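Local coordinates for protein bottromycin amidohydrolase (Streptomyces purpureus, PDB 6I5S) that is a zinc-containing, thiazoline-specific amidohydrolase and gatekeeper of bottromycin biosynthesis that probably hydrolyses a thiazoline-bearing intermediate of the pathway, at residues H13-L18 with H123-G128. Residues are numbered along the deposited sequence; the frame is centred on the assembly and turned at random.
Sequences HRRGLL and HLLAAG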
loop_
_atom_site.group_PDB
_atom_site.type_symbol
_atom_site.label_atom_id
_atom_site.label_comp_id
_atom_site.label_asym_id
_atom_site.label_seq_id
_atom_site.Cartn_x
_atom_site.Cartn_y
_atom_site.Cartn_z
ATOM N N HIS A 13 9.659 -17.948 -14.186
ATOM C CA HIS A 13 10.073 -16.601 -13.826
ATOM C C HIS A 13 9.720 -16.250 -12.386
ATOM O O HIS A 13 9.581 -15.071 -12.047
ATOM C CB HIS A 13 9.447 -15.603 -14.790
ATOM C CG HIS A 13 9.900 -15.769 -16.205
ATOM N ND1 HIS A 13 11.122 -16.314 -16.536
ATOM C CD2 HIS A 13 9.296 -15.465 -17.375
ATOM C CE1 HIS A 13 11.252 -16.336 -17.850
ATOM N NE2 HIS A 13 10.157 -15.826 -18.382
ATOM N N ARG A 14 9.543 -17.263 -11.514
ATOM C CA ARG A 14 9.124 -16.956 -10.146
ATOM C C ARG A 14 10.126 -16.093 -9.378
ATOM O O ARG A 14 9.741 -15.490 -8.366
ATOM C CB ARG A 14 8.840 -18.248 -9.371
ATOM C CG ARG A 14 10.027 -19.118 -9.167
ATOM C CD ARG A 14 9.581 -20.501 -8.650
ATOM N NE ARG A 14 10.710 -21.378 -8.373
ATOM C CZ ARG A 14 11.369 -22.054 -9.297
ATOM N NH1 ARG A 14 11.022 -21.954 -10.573
ATOM N NH2 ARG A 14 12.369 -22.838 -8.926
ATOM N N ARG A 15 11.418 -16.079 -9.746
ATOM C CA ARG A 15 12.385 -15.213 -9.060
ATOM C C ARG A 15 12.482 -13.841 -9.712
ATOM O O ARG A 15 13.406 -13.086 -9.435
ATOM C CB ARG A 15 13.775 -15.859 -8.996
ATOM C CG ARG A 15 13.781 -17.188 -8.262
ATOM C CD ARG A 15 15.232 -17.682 -7.929
ATOM N NE ARG A 15 15.967 -16.708 -7.112
ATOM C CZ ARG A 15 15.929 -16.645 -5.781
ATOM N NH1 ARG A 15 16.627 -15.710 -5.136
ATOM N NH2 ARG A 15 15.237 -17.537 -5.083
ATOM N N GLY A 16 11.496 -13.481 -10.530
ATOM C CA GLY A 16 11.546 -12.233 -11.301
ATOM C C GLY A 16 11.621 -10.958 -10.504
ATOM O O GLY A 16 12.104 -9.950 -11.019
ATOM N N LEU A 17 11.165 -10.949 -9.256
ATOM C CA LEU A 17 11.325 -9.745 -8.466
ATOM C C LEU A 17 12.746 -9.542 -7.963
ATOM O O LEU A 17 13.064 -8.442 -7.507
ATOM C CB LEU A 17 10.417 -9.752 -7.249
ATOM C CG LEU A 17 8.916 -9.638 -7.554
ATOM C CD1 LEU A 17 8.071 -9.872 -6.343
ATOM C CD2 LEU A 17 8.594 -8.213 -8.171
ATOM N N LEU A 18 13.595 -10.572 -8.012
ATOM C CA LEU A 18 14.907 -10.549 -7.378
ATOM C C LEU A 18 15.915 -11.128 -8.346
ATOM O O LEU A 18 16.535 -12.157 -8.084
ATOM C CB LEU A 18 14.899 -11.316 -6.057
ATOM C CG LEU A 18 13.915 -10.747 -5.037
ATOM C CD1 LEU A 18 13.694 -11.723 -3.901
ATOM C CD2 LEU A 18 14.403 -9.408 -4.499
ATOM N N HIS A 123 5.468 -13.250 -6.162
ATOM C CA HIS A 123 5.319 -12.673 -4.845
ATOM C C HIS A 123 5.381 -13.695 -3.726
ATOM O O HIS A 123 5.832 -13.352 -2.621
ATOM C CB HIS A 123 4.004 -11.897 -4.761
ATOM C CG HIS A 123 3.910 -10.832 -5.777
ATOM N ND1 HIS A 123 3.274 -11.011 -6.991
ATOM C CD2 HIS A 123 4.424 -9.574 -5.791
ATOM C CE1 HIS A 123 3.402 -9.913 -7.708
ATOM N NE2 HIS A 123 4.111 -9.035 -7.012
ATOM N N LEU A 124 4.906 -14.919 -3.951
ATOM C CA LEU A 124 5.126 -15.980 -2.973
ATOM C C LEU A 124 6.599 -16.273 -2.831
ATOM O O LEU A 124 7.079 -16.563 -1.731
ATOM C CB LEU A 124 4.387 -17.242 -3.401
ATOM C CG LEU A 124 2.830 -17.081 -3.405
ATOM C CD1 LEU A 124 2.225 -18.404 -3.759
ATOM C CD2 LEU A 124 2.277 -16.629 -2.054
ATOM N N LEU A 125 7.324 -16.287 -3.944
ATOM C CA LEU A 125 8.780 -16.470 -3.856
ATOM C C LEU A 125 9.399 -15.385 -2.992
ATOM O O LEU A 125 10.224 -15.662 -2.102
ATOM C CB LEU A 125 9.399 -16.485 -5.258
ATOM C CG LEU A 125 10.885 -16.764 -5.427
ATOM C CD1 LEU A 125 11.697 -15.503 -5.053
ATOM C CD2 LEU A 125 11.360 -17.959 -4.612
ATOM N N ALA A 126 8.989 -14.132 -3.217
ATOM C CA ALA A 126 9.504 -13.035 -2.418
ATOM C C ALA A 126 9.182 -13.229 -0.947
ATOM O O ALA A 126 10.001 -12.899 -0.100
ATOM C CB ALA A 126 8.918 -11.712 -2.936
ATOM N N ALA A 127 7.991 -13.778 -0.633
ATOM C CA ALA A 127 7.658 -14.091 0.759
ATOM C C ALA A 127 8.611 -15.158 1.308
ATOM O O ALA A 127 8.978 -15.118 2.485
ATOM C CB ALA A 127 6.209 -14.580 0.902
ATOM N N GLY A 128 9.030 -16.107 0.457
ATOM C CA GLY A 128 9.978 -17.140 0.920
ATOM C C GLY A 128 11.332 -16.518 1.218
ATOM O O GLY A 128 12.003 -16.877 2.195
#
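An N-terminal loop, folded by two overlapping type I beta turns, packs on one side of helix 121-132 of the amidohydrolase domain, with L125 and L17 as the main apolar bridges. L125 points at the turn of H13-G16: its CB lies 3.3 Å from the R14 carbonyl O and its CG 3.4 Å from the same atom, so this carbonyl rests against aliphatic carbon. With its CG anti to the backbone N (chi1 -176°), L125 reaches out from the helix to R15. The arginine, bent at chi3, crosses it obliquely and brings NH2 to 3.9 Å from L125 CD2, while L125 CD1 lies over one face of the guanidinium; R15 CG also meets L125 CG (4.1 Å), which lets the aliphatic stem lie on the leucine while the residue stays exposed. An alanine in place of L125 would probably leave the R15 guanidinium without its apolar support and open a gap beside L18, whose CD1 is 4.4 Å from L125 CD1. On the H123 side of the contact, L17 CD1 touches H123 CD2 at 3.7 Å, the two side chains crossing at about a right angle, and A126 CB at 4.0 Å, the small alanine letting it settle close to the helix. The H123 imidazole is fixed by hydrogen bonds at both nitrogens, ND1 to E120 N and NE2 to V97 O, and presents carbon to the leucine. Inside the loop, G16 N bonds to H13 O and L18 N to R15 O, the i to i+3 bonds of overlapping turns. This is largely apolar packing of an N-terminal extension on the helix of a beta-alpha-beta unit, between parallel strands 111-116 and 139-142.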